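COBE (Pseudomonas aeruginosa, PDB 2W6K) takes part in cobalamin (vitamin B12) biosynthesis and belongs to the CbiG C-terminal family, its precise role being left open here. Local coordinates at residues C22-L27 with L60-T65; R28-R33 with R126-A131; P84-P89 with V102-A107; A119-A124 with S132-R137. One frame throughout, in Å; residues are numbered along the deposited sequence. Where two conformers were deposited one is given.

Contact 1 (C22-L27 with L60-T65); sequences CSAEHL and LRQLAT
Ala24, in the first turn of helix 24-37, packs against Gln62 and Leu63 of helix 58-67, and its backbone comes within 5.0 Å of the latter, measured from Ala24 CA to Leu63 CA. The apolar part of the contact starts at this methyl, with Ala24 CB lying 3.7 Å from Gln62 CB. Deeper in, Leu27 meets two leucines: its CB touches Leu63 CD2 at 3.8 Å, and its CD1 reaches Leu60 CD2 at 3.8 Å, the Leu27 and Leu60 side chains crossing at about a right angle. Leu63 has CG anti to its backbone N (chi1 -176°), a setting that brings its branch CD2 to Leu27. Ile16 of the central sheet underlies all three leucines.

The polar part lies at the solvent-facing side and runs through water. One molecule accepts from Ala24 N at 2.9 Å and donates to Gln62 OE1 at 2.8 Å, with a weak bond to Glu25 OE2. Within 22-27, Ser23 at the N-cap accepts from His26 N through OG at 2.9 Å. The chemistry is therefore divided: direct contact between the helices is made by aliphatic carbon, while the amide at the helix start reaches the neighbouring helix through solvent.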
loop_
_atom_site.group_PDB
_atom_site.type_symbol
_atom_site.label_atom_id
_atom_site.label_comp_id
_atom_site.label_asym_id
_atom_site.label_seq_id
_atom_site.Cartn_x
_atom_site.Cartn_y
_atom_site.Cartn_z
ATOM N N CYS A 22 -7.032 2.951 14.954
ATOM C CA CYS A 22 -6.182 4.019 14.391
ATOM C C CYS A 22 -7.049 4.986 13.591
ATOM O O CYS A 22 -7.860 4.539 12.759
ATOM C CB CYS A 22 -5.081 3.441 13.511
ATOM S SG CYS A 22 -3.760 4.606 13.138
ATOM N N SER A 23 -6.908 6.289 13.860
ATOM C CA SER A 23 -7.765 7.313 13.240
ATOM C C SER A 23 -7.345 7.635 11.805
ATOM O O SER A 23 -6.174 7.459 11.426
ATOM C CB SER A 23 -7.772 8.624 14.034
ATOM O OG SER A 23 -6.519 9.296 13.943
ATOM N N ALA A 24 -8.308 8.127 11.027
ATOM C CA ALA A 24 -7.999 8.634 9.680
ATOM C C ALA A 24 -6.952 9.752 9.752
ATOM O O ALA A 24 -6.055 9.827 8.915
ATOM C CB ALA A 24 -9.261 9.142 8.977
ATOM N N GLU A 25 -7.058 10.596 10.788
ATOM C CA GLU A 25 -6.112 11.713 10.953
ATOM C C GLU A 25 -4.673 11.188 11.167
ATOM O O GLU A 25 -3.726 11.682 10.555
ATOM C CB GLU A 25 -6.589 12.628 12.092
ATOM C CG GLU A 25 -8.003 13.215 11.856
ATOM C CD GLU A 25 -9.153 12.482 12.607
ATOM O OE1 GLU A 25 -9.841 13.162 13.417
ATOM O OE2 GLU A 25 -9.400 11.255 12.394
ATOM N N HIS A 26 -4.528 10.150 11.982
ATOM C CA HIS A 26 -3.237 9.563 12.261
ATOM C C HIS A 26 -2.691 8.949 10.992
ATOM O O HIS A 26 -1.536 9.233 10.580
ATOM C CB HIS A 26 -3.374 8.485 13.320
ATOM C CG HIS A 26 -2.070 7.895 13.747
ATOM N ND1 HIS A 26 -1.526 8.128 14.989
ATOM C CD2 HIS A 26 -1.204 7.078 13.099
ATOM C CE1 HIS A 26 -0.382 7.472 15.095
ATOM N NE2 HIS A 26 -0.159 6.837 13.958
ATOM N N LEU A 27 -3.519 8.141 10.333
ATOM C CA LEU A 27 -3.075 7.489 9.099
ATOM C C LEU A 27 -2.673 8.539 8.065
ATOM O O LEU A 27 -1.655 8.382 7.380
ATOM C CB LEU A 27 -4.174 6.571 8.532
ATOM C CG LEU A 27 -4.522 5.351 9.392
ATOM C CD1 LEU A 27 -5.596 4.526 8.769
ATOM C CD2 LEU A 27 -3.270 4.494 9.570
ATOM N N LEU A 60 -9.609 3.401 7.907
ATOM C CA LEU A 60 -9.181 3.301 6.503
ATOM C C LEU A 60 -10.260 3.763 5.548
ATOM O O LEU A 60 -9.979 4.462 4.557
ATOM C CB LEU A 60 -8.702 1.878 6.144
ATOM C CG LEU A 60 -7.249 1.567 6.529
ATOM C CD1 LEU A 60 -7.021 0.050 6.412
ATOM C CD2 LEU A 60 -6.215 2.362 5.691
ATOM N N ARG A 61 -11.505 3.395 5.850
ATOM C CA ARG A 61 -12.580 3.860 5.020
ATOM C C ARG A 61 -12.714 5.377 5.061
ATOM O O ARG A 61 -12.966 6.010 4.016
ATOM C CB ARG A 61 -13.877 3.147 5.369
ATOM C CG ARG A 61 -13.884 1.698 4.848
ATOM C CD ARG A 61 -15.305 1.166 4.742
ATOM N NE ARG A 61 -15.980 1.108 6.041
ATOM C CZ ARG A 61 -15.839 0.143 6.945
ATOM N NH1 ARG A 61 -15.008 -0.865 6.740
ATOM N NH2 ARG A 61 -16.523 0.202 8.085
ATOM N N GLN A 62 -12.520 5.973 6.245
ATOM C CA GLN A 62 -12.626 7.442 6.348
ATOM C C GLN A 62 -11.501 8.090 5.578
ATOM O O GLN A 62 -11.709 9.127 4.899
ATOM C CB GLN A 62 -12.598 7.906 7.804
ATOM C CG GLN A 62 -13.902 7.560 8.604
ATOM C CD GLN A 62 -13.783 7.918 10.070
ATOM O OE1 GLN A 62 -13.039 8.836 10.436
ATOM N NE2 GLN A 62 -14.488 7.182 10.926
ATOM N N LEU A 63 -10.304 7.507 5.667
ATOM C CA LEU A 63 -9.150 8.028 4.896
ATOM C C LEU A 63 -9.432 7.974 3.407
ATOM O O LEU A 63 -9.142 8.931 2.671
ATOM C CB LEU A 63 -7.860 7.242 5.212
ATOM C CG LEU A 63 -6.609 7.794 4.519
ATOM C CD1 LEU A 63 -6.378 9.275 4.860
ATOM C CD2 LEU A 63 -5.420 6.962 4.959
ATOM N N ALA A 64 -10.027 6.872 2.951
ATOM C CA ALA A 64 -10.342 6.754 1.521
ATOM C C ALA A 64 -11.317 7.882 1.131
ATOM O O ALA A 64 -11.168 8.499 0.103
ATOM C CB ALA A 64 -10.932 5.403 1.192
ATOM N N THR A 65 -12.279 8.166 1.993
ATOM C CA THR A 65 -13.273 9.185 1.691
ATOM C C THR A 65 -12.631 10.561 1.631
ATOM O O THR A 65 -12.911 11.338 0.698
ATOM C CB THR A 65 -14.424 9.137 2.699
ATOM O OG1 THR A 65 -15.218 7.980 2.401
ATOM C CG2 THR A 65 -15.322 10.395 2.576
HETATM O O HOH W 1 -11.018 8.181 12.185
#

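Contact 2 (R28-R33 with R126-A131); sequences RALLER and RSDDRA
Leu30, midway along helix 24-37, lays its side chain across the helix-facing side of the end of the hairpin, 126-131. From CB, which points toward the hairpin, the chain continues with CG anti to the backbone N (chi1 -176°), and this directs both methyls onto the hairpin, one to each arm. CD1 rests on the aliphatic stem of Arg126, 4.0 Å from its CG. CD2 goes to the other arm, where it meets Ala131 O at 3.5 Å and Ala131 CB at 3.9 Å; Asp128 OD2 also lies 3.9 Å from Leu30 CD2.

The Arg126 chain is extended from CG to NE and runs alongside Arg33, whose CB is 3.9 Å from Arg126 NE. The two guanidinium planes stand 84° apart, and Arg126 NH1 is paired in a salt bridge with Glu37 OE2, at the end of helix 24-37.

Asp128 is gripped through both oxygens. Its OD1 accepts from Arg130 N at 2.9 Å, on the anti side and 30° out of the carboxylate plane, and from Ala131 N at 2.9 Å nearly in line with the C-O bond. OD2 takes a hydrogen bond from His26 NE2 of helix 24-37. The bond to Arg130 N makes an Asx turn and that to Ala131 N an Asx motif, at the reversal of the beta hairpin of strands 119-127 and 131-138, on the side covered by helix 24-37.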
loop_
_atom_site.group_PDB
_atom_site.type_symbol
_atom_site.label_atom_id
_atom_site.label_comp_id
_atom_site.label_asym_id
_atom_site.label_seq_id
_atom_site.Cartn_x
_atom_site.Cartn_y
_atom_site.Cartn_z
ATOM N N ARG A 28 -3.467 9.606 7.947
ATOM C CA ARG A 28 -3.169 10.626 6.928
ATOM C C ARG A 28 -1.818 11.288 7.196
ATOM O O ARG A 28 -1.062 11.531 6.259
ATOM C CB ARG A 28 -4.278 11.688 6.859
ATOM C CG ARG A 28 -3.975 12.748 5.797
ATOM C CD ARG A 28 -5.048 13.814 5.724
ATOM N NE ARG A 28 -5.122 14.574 6.969
ATOM C CZ ARG A 28 -6.209 15.229 7.381
ATOM N NH1 ARG A 28 -6.197 15.885 8.535
ATOM N NH2 ARG A 28 -7.309 15.250 6.641
ATOM N N ALA A 29 -1.536 11.583 8.463
ATOM C CA ALA A 29 -0.247 12.247 8.822
ATOM C C ALA A 29 0.949 11.343 8.505
ATOM O O ALA A 29 1.963 11.785 7.969
ATOM C CB ALA A 29 -0.219 12.669 10.268
ATOM N N LEU A 30 0.805 10.061 8.789
ATOM C CA LEU A 30 1.877 9.147 8.497
ATOM C C LEU A 30 2.039 8.948 6.984
ATOM O O LEU A 30 3.165 8.860 6.482
ATOM C CB LEU A 30 1.665 7.828 9.198
ATOM C CG LEU A 30 2.795 6.802 9.032
ATOM C CD1 LEU A 30 4.145 7.287 9.579
ATOM C CD2 LEU A 30 2.414 5.519 9.735
ATOM N N LEU A 31 0.914 8.880 6.280
ATOM C CA LEU A 31 0.918 8.749 4.833
ATOM C C LEU A 31 1.627 9.954 4.209
ATOM O O LEU A 31 2.474 9.780 3.330
ATOM C CB LEU A 31 -0.520 8.646 4.292
ATOM C CG LEU A 31 -0.726 8.518 2.771
ATOM C CD1 LEU A 31 -0.012 7.277 2.199
ATOM C CD2 LEU A 31 -2.192 8.446 2.467
ATOM N N GLU A 32 1.274 11.152 4.670
ATOM C CA GLU A 32 1.876 12.395 4.142
ATOM C C GLU A 32 3.381 12.402 4.350
ATOM O O GLU A 32 4.152 12.789 3.442
ATOM C CB GLU A 32 1.257 13.593 4.844
ATOM C CG GLU A 32 -0.010 14.048 4.242
ATOM C CD GLU A 32 -0.410 15.414 4.792
ATOM O OE1 GLU A 32 -0.573 16.358 3.983
ATOM O OE2 GLU A 32 -0.523 15.540 6.027
ATOM N N ARG A 33 3.814 11.981 5.534
ATOM C CA ARG A 33 5.236 11.894 5.842
ATOM C C ARG A 33 5.942 10.909 4.915
ATOM O O ARG A 33 7.021 11.193 4.397
ATOM C CB ARG A 33 5.443 11.482 7.301
ATOM C CG ARG A 33 6.219 12.495 8.128
ATOM C CD ARG A 33 5.334 13.656 8.551
ATOM N NE ARG A 33 5.148 14.625 7.473
ATOM C CZ ARG A 33 4.069 15.386 7.331
ATOM N NH1 ARG A 33 3.987 16.241 6.320
ATOM N NH2 ARG A 33 3.072 15.295 8.200
ATOM N N ARG A 126 7.484 2.845 6.275
ATOM C CA ARG A 126 7.668 3.779 7.399
ATOM C C ARG A 126 6.686 3.390 8.509
ATOM O O ARG A 126 5.497 3.103 8.262
ATOM C CB ARG A 126 7.482 5.217 6.929
ATOM C CG ARG A 126 7.663 6.279 8.033
ATOM C CD ARG A 126 7.592 7.700 7.458
ATOM N NE ARG A 126 7.869 8.708 8.484
ATOM C CZ ARG A 126 9.082 9.103 8.870
ATOM N NH1 ARG A 126 10.178 8.579 8.333
ATOM N NH2 ARG A 126 9.197 10.033 9.821
ATOM N N SER A 127 7.179 3.367 9.742
ATOM C CA SER A 127 6.409 2.830 10.855
ATOM C C SER A 127 6.393 3.782 12.050
ATOM O O SER A 127 7.387 4.485 12.305
ATOM C CB SER A 127 7.046 1.512 11.307
ATOM O OG SER A 127 7.040 0.569 10.246
ATOM N N ASP A 128 5.249 3.847 12.726
ATOM C CA ASP A 128 5.226 4.291 14.130
ATOM C C ASP A 128 4.646 3.177 14.979
ATOM O O ASP A 128 4.579 2.025 14.555
ATOM C CB ASP A 128 4.575 5.667 14.313
ATOM C CG ASP A 128 3.125 5.719 13.846
ATOM O OD1 ASP A 128 2.439 4.708 13.967
ATOM O OD2 ASP A 128 2.692 6.795 13.373
ATOM N N ASP A 129 4.222 3.479 16.200
ATOM C CA ASP A 129 3.779 2.401 17.066
ATOM C C ASP A 129 2.316 1.941 16.793
ATOM O O ASP A 129 1.885 0.838 17.195
ATOM C CB ASP A 129 4.117 2.819 18.496
ATOM C CG ASP A 129 5.537 3.409 18.582
ATOM O OD1 ASP A 129 6.515 2.630 18.617
ATOM O OD2 ASP A 129 5.696 4.656 18.547
ATOM N N ARG A 130 1.597 2.727 15.983
ATOM C CA ARG A 130 0.240 2.353 15.662
ATOM C C ARG A 130 0.031 1.942 14.201
ATOM O O ARG A 130 -0.887 1.190 13.912
ATOM C CB ARG A 130 -0.770 3.401 16.152
ATOM C CG ARG A 130 -0.769 3.585 17.696
ATOM C CD ARG A 130 -1.586 2.508 18.419
ATOM N NE ARG A 130 -1.291 2.412 19.852
ATOM C CZ ARG A 130 -0.919 1.295 20.476
ATOM N NH1 ARG A 130 -0.798 0.152 19.814
ATOM N NH2 ARG A 130 -0.679 1.313 21.780
ATOM N N ALA A 131 0.916 2.359 13.295
ATOM C CA ALA A 131 0.700 2.042 11.865
ATOM C C ALA A 131 1.987 1.936 11.053
ATOM O O ALA A 131 3.026 2.467 11.431
ATOM C CB ALA A 131 -0.201 3.103 11.259
#

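Contact 3 (P84-P89 with V102-A107); sequences PRLLSP and VAEAAA. With SO4 (sulfate ion), chain B.
Glu104 reaches from the first turn of helix 102-115 into the loop at 84-89, and its carboxylate is the tight part of the contact. OE1 accepts two consecutive backbone amides, Leu87 N at 2.7 Å and Ser88 N at 2.8 Å, both on its syn side, the first 33° out of the carboxylate plane and the second 16°. OE2 takes the Ser88 hydroxyl, with Ser88 OG 2.6 Å away and also on the syn side, and a further bond from Lys125 N. With the chain extended beyond CG (chi2 -178°), the group spans the distance to the loop, and donors on both oxygens fix its rotation.

The helix N-terminus also binds an anion through its first-turn N-H groups, a setting favoured by the helix dipole: a sulfate, probably from the crystallisation liquor, accepts from Val102 N through O2 at 2.8 Å and from Ala103 N through O4 at 2.9 Å. Ser101 OG and Lys125 NZ also hydrogen-bond to it.

Beyond these bonds the contact is looser and made by van der Waals packing. Leu86 lays CD2 over the helix backbone, 3.6 Å from Ala105 N and 3.9 Å from Ala105 CB. Leu87, its CB 3.7 Å from Glu104 OE1, lies at the exposed side, where its side chain also touches Leu121.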
loop_
_atom_site.group_PDB
_atom_site.type_symbol
_atom_site.label_atom_id
_atom_site.label_comp_id
_atom_site.label_asym_id
_atom_site.label_seq_id
_atom_site.Cartn_x
_atom_site.Cartn_y
_atom_site.Cartn_z
ATOM N N PRO A 84 8.483 -13.307 -0.640
ATOM C CA PRO A 84 9.892 -13.292 -1.045
ATOM C C PRO A 84 10.425 -11.911 -1.404
ATOM O O PRO A 84 11.643 -11.740 -1.532
ATOM C CB PRO A 84 9.905 -14.162 -2.318
ATOM C CG PRO A 84 8.686 -14.989 -2.243
ATOM C CD PRO A 84 7.666 -14.147 -1.548
ATOM N N ARG A 85 9.519 -10.947 -1.567
ATOM C CA ARG A 85 9.892 -9.622 -2.039
ATOM C C ARG A 85 9.822 -8.562 -0.956
ATOM O O ARG A 85 10.207 -7.438 -1.185
ATOM C CB ARG A 85 9.022 -9.215 -3.223
ATOM C CG ARG A 85 9.215 -10.085 -4.452
ATOM C CD ARG A 85 8.070 -9.910 -5.413
ATOM N NE ARG A 85 8.132 -8.611 -6.085
ATOM C CZ ARG A 85 7.243 -8.171 -6.973
ATOM N NH1 ARG A 85 7.396 -6.974 -7.520
ATOM N NH2 ARG A 85 6.207 -8.919 -7.316
ATOM N N LEU A 86 9.352 -8.932 0.231
ATOM C CA LEU A 86 9.193 -7.957 1.308
ATOM C C LEU A 86 10.515 -7.461 1.865
ATOM O O LEU A 86 11.535 -8.168 1.848
ATOM C CB LEU A 86 8.322 -8.537 2.441
ATOM C CG LEU A 86 6.956 -9.016 1.936
ATOM C CD1 LEU A 86 6.129 -9.510 3.120
ATOM C CD2 LEU A 86 6.175 -7.973 1.135
ATOM N N LEU A 87 10.488 -6.245 2.392
ATOM C CA LEU A 87 11.704 -5.617 2.911
ATOM C C LEU A 87 11.752 -5.554 4.442
ATOM O O LEU A 87 12.846 -5.496 5.029
ATOM C CB LEU A 87 11.885 -4.202 2.314
ATOM C CG LEU A 87 11.930 -4.016 0.792
ATOM C CD1 LEU A 87 12.153 -2.532 0.370
ATOM C CD2 LEU A 87 12.984 -4.966 0.105
ATOM N N SER A 88 10.593 -5.524 5.099
ATOM C CA SER A 88 10.537 -5.195 6.531
ATOM C C SER A 88 9.571 -6.107 7.286
ATOM O O SER A 88 8.458 -5.696 7.619
ATOM C CB SER A 88 10.100 -3.735 6.728
ATOM O OG SER A 88 10.720 -2.865 5.804
ATOM N N PRO A 89 9.991 -7.350 7.553
ATOM C CA PRO A 89 9.166 -8.340 8.267
ATOM C C PRO A 89 8.651 -7.827 9.628
ATOM O O PRO A 89 9.377 -7.135 10.355
ATOM C CB PRO A 89 10.126 -9.511 8.464
ATOM C CG PRO A 89 11.531 -8.949 8.215
ATOM C CD PRO A 89 11.322 -7.885 7.195
ATOM N N VAL A 102 1.954 -6.344 6.124
ATOM C CA VAL A 102 0.709 -6.002 5.450
ATOM C C VAL A 102 0.934 -4.807 4.543
ATOM O O VAL A 102 0.457 -4.803 3.411
ATOM C CB VAL A 102 -0.450 -5.743 6.451
ATOM C CG1 VAL A 102 -1.636 -5.069 5.772
ATOM C CG2 VAL A 102 -0.842 -7.054 7.109
ATOM N N ALA A 103 1.625 -3.789 5.047
ATOM C CA ALA A 103 1.794 -2.557 4.240
ATOM C C ALA A 103 2.559 -2.843 2.955
ATOM O O ALA A 103 2.171 -2.411 1.866
ATOM C CB ALA A 103 2.510 -1.491 5.053
ATOM N N GLU A 104 3.684 -3.540 3.077
ATOM C CA GLU A 104 4.527 -3.802 1.912
ATOM C C GLU A 104 3.841 -4.765 0.920
ATOM O O GLU A 104 3.785 -4.498 -0.281
ATOM C CB GLU A 104 5.885 -4.330 2.360
ATOM C CG GLU A 104 6.653 -3.267 3.087
ATOM C CD GLU A 104 8.047 -3.673 3.540
ATOM O OE1 GLU A 104 8.385 -4.860 3.444
ATOM O OE2 GLU A 104 8.776 -2.764 4.026
ATOM N N ALA A 105 3.285 -5.847 1.441
ATOM C CA ALA A 105 2.621 -6.843 0.573
ATOM C C ALA A 105 1.389 -6.293 -0.089
ATOM O O ALA A 105 1.179 -6.566 -1.263
ATOM C CB ALA A 105 2.288 -8.122 1.341
ATOM N N ALA A 106 0.596 -5.489 0.633
ATOM C CA ALA A 106 -0.661 -4.961 0.051
ATOM C C ALA A 106 -0.354 -3.930 -1.045
ATOM O O ALA A 106 -1.024 -3.890 -2.092
ATOM C CB ALA A 106 -1.587 -4.385 1.113
ATOM N N ALA A 107 0.687 -3.140 -0.821
ATOM C CA ALA A 107 1.112 -2.153 -1.814
ATOM C C ALA A 107 1.514 -2.840 -3.128
ATOM O O ALA A 107 1.016 -2.471 -4.199
ATOM C CB ALA A 107 2.242 -1.261 -1.260
HETATM S S SO4 B . 2.876 -4.126 8.696
HETATM O O1 SO4 B . 3.001 -3.546 10.072
HETATM O O2 SO4 B . 2.221 -5.423 8.778
HETATM O O3 SO4 B . 4.215 -4.289 8.167
HETATM O O4 SO4 B . 2.100 -3.223 7.896
#

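Contact 4 (A119-A124 with S132-R137); sequences ADLLGA and SIALAR
The flat peptide groups of Asp120 and Arg137 meet through their N-H and C=O ends, where strand 119-127 begins its pairing with strand 131-138. The two residues form an antiparallel hydrogen-bonded pair, Asp120 N donating to Arg137 O at 3.1 Å and Arg137 N to Asp120 O at 3.0 Å, the latter donor tilted 16° from the carbonyl plane. The Asp120 carboxylate and the Arg137 guanidinium lie on the same face of the sheet, but Asp120 OD2 and Arg137 NH2 are 5.2 Å apart and not in contact, so any attraction between them acts at a distance. Two residues on, Leu122 N reaches Leu135 O at 2.9 Å, with a larger tilt of 30°.

Between these bonds lies the non-hydrogen-bonded pair Leu121 and Ala136. Leu121 sends CD2 to Ala134 CB at 4.1 Å. Leu122 has CG beside its backbone N (chi1 -83°), which swings the isobutyl group back across the neighbouring strand until CD2 is 4.0 Å from Leu135 CB; its packing on the Arg137 side chain is doubtful. At Gly123 direct pairing is interrupted, to resume at Arg126 with Ile133, and a water links the two segments, donating to Gly123 O at 2.8 Å and accepting from Leu135 N.

Helix 102-115 covers the Leu121, Ala134 and Ala136 face, through Leu108, Glu104 and Ala107 respectively. On the other face Ile133 and Leu135 pack against helix 24-37, and strand 12-18 continues the sheet beyond strand 131-138.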
loop_
_atom_site.group_PDB
_atom_site.type_symbol
_atom_site.label_atom_id
_atom_site.label_comp_id
_atom_site.label_asym_id
_atom_site.label_seq_id
_atom_site.Cartn_x
_atom_site.Cartn_y
_atom_site.Cartn_z
ATOM N N ALA A 119 5.479 -4.584 -10.038
ATOM C CA ALA A 119 5.621 -3.384 -9.235
ATOM C C ALA A 119 6.845 -3.508 -8.304
ATOM O O ALA A 119 7.349 -4.618 -8.063
ATOM C CB ALA A 119 4.342 -3.118 -8.440
ATOM N N ASP A 120 7.324 -2.364 -7.826
ATOM C CA ASP A 120 8.464 -2.308 -6.909
ATOM C C ASP A 120 8.099 -1.405 -5.741
ATOM O O ASP A 120 7.418 -0.379 -5.904
ATOM C CB ASP A 120 9.706 -1.755 -7.638
ATOM C CG ASP A 120 10.521 -2.833 -8.351
ATOM O OD1 ASP A 120 10.173 -4.036 -8.307
ATOM O OD2 ASP A 120 11.549 -2.459 -8.952
ATOM N N LEU A 121 8.571 -1.754 -4.552
ATOM C CA LEU A 121 8.439 -0.829 -3.452
ATOM C C LEU A 121 9.404 0.321 -3.632
ATOM O O LEU A 121 10.528 0.119 -4.082
ATOM C CB LEU A 121 8.764 -1.548 -2.155
ATOM C CG LEU A 121 7.737 -2.612 -1.746
ATOM C CD1 LEU A 121 8.337 -3.614 -0.764
ATOM C CD2 LEU A 121 6.531 -1.911 -1.141
ATOM N N LEU A 122 8.967 1.517 -3.262
ATOM C CA LEU A 122 9.834 2.723 -3.315
ATOM C C LEU A 122 10.916 2.664 -2.258
ATOM O O LEU A 122 12.009 3.255 -2.401
ATOM C CB LEU A 122 8.969 3.968 -3.131
ATOM C CG LEU A 122 8.290 4.442 -4.414
ATOM C CD1 LEU A 122 7.224 3.494 -4.875
ATOM C CD2 LEU A 122 7.723 5.808 -4.104
ATOM N N GLY A 123 10.632 1.925 -1.188
ATOM C CA GLY A 123 11.548 1.811 -0.069
ATOM C C GLY A 123 10.917 0.964 0.994
ATOM O O GLY A 123 9.745 0.589 0.882
ATOM N N ALA A 124 11.668 0.675 2.053
ATOM C CA ALA A 124 11.107 0.038 3.222
ATOM C C ALA A 124 9.934 0.845 3.808
ATOM O O ALA A 124 9.906 2.078 3.734
ATOM C CB ALA A 124 12.199 -0.124 4.279
ATOM N N SER A 132 1.904 1.282 9.885
ATOM C CA SER A 132 3.022 1.236 8.963
ATOM C C SER A 132 2.463 1.548 7.579
ATOM O O SER A 132 1.359 1.121 7.264
ATOM C CB SER A 132 3.659 -0.152 8.894
ATOM O OG SER A 132 4.606 -0.327 9.955
ATOM N N ILE A 133 3.236 2.277 6.790
ATOM C CA ILE A 133 2.816 2.595 5.425
ATOM C C ILE A 133 3.946 2.299 4.433
ATOM O O ILE A 133 5.128 2.595 4.688
ATOM C CB ILE A 133 2.303 4.059 5.308
ATOM C CG1 ILE A 133 1.085 4.248 6.242
ATOM C CG2 ILE A 133 1.961 4.395 3.851
ATOM C CD1 ILE A 133 0.305 5.525 6.090
ATOM N N ALA A 134 3.606 1.660 3.316
ATOM C CA ALA A 134 4.602 1.438 2.259
ATOM C C ALA A 134 4.064 1.937 0.928
ATOM O O ALA A 134 2.863 1.978 0.717
ATOM C CB ALA A 134 4.973 -0.030 2.147
ATOM N N LEU A 135 4.968 2.240 0.026
ATOM C CA LEU A 135 4.574 2.762 -1.297
ATOM C C LEU A 135 5.093 1.857 -2.393
ATOM O O LEU A 135 6.234 1.416 -2.348
ATOM C CB LEU A 135 5.105 4.195 -1.500
ATOM C CG LEU A 135 4.748 5.236 -0.428
ATOM C CD1 LEU A 135 5.502 6.545 -0.748
ATOM C CD2 LEU A 135 3.242 5.448 -0.416
ATOM N N ALA A 136 4.251 1.581 -3.380
ATOM C CA ALA A 136 4.684 0.782 -4.520
ATOM C C ALA A 136 4.325 1.499 -5.802
ATOM O O ALA A 136 3.303 2.182 -5.894
ATOM C CB ALA A 136 4.053 -0.628 -4.495
ATOM N N ARG A 137 5.185 1.333 -6.802
ATOM C CA ARG A 137 4.998 1.960 -8.103
ATOM C C ARG A 137 5.175 0.952 -9.235
ATOM O O ARG A 137 6.027 0.066 -9.169
ATOM C CB ARG A 137 5.970 3.127 -8.280
ATOM C CG ARG A 137 7.384 2.834 -7.804
ATOM C CD ARG A 137 8.417 3.355 -8.791
ATOM N NE ARG A 137 9.706 2.688 -8.634
ATOM C CZ ARG A 137 10.812 3.290 -8.206
ATOM N NH1 ARG A 137 10.788 4.577 -7.890
ATOM N NH2 ARG A 137 11.941 2.605 -8.093
HETATM O O HOH W 2 7.636 2.432 0.738
#

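Contacts 1 and 2 share helix 24-37, their centres 11 Å apart, and are joined by packing of Leu27 CD2 on Ala131 CB at 3.8 Å. Contact 2 holds the turn of the hairpin whose strands pair in contact 4; Arg126 O and Ile133 N, 2.8 Å apart, carry that pairing from one to the other. Contact 3 lies on the other face of the sheet, with helix 102-115, its centre 8 Å from that of contact 4, with Ala107 O touching Ala136 CB. Contacts 1 and 3 lie about 21 Å apart between centres, on opposite sides of the chain's centre. The sulfate sits at contact 3, while a glycerol, probably from the crystallisation liquor, is hydrogen-bonded to Leu60 N at contact 1.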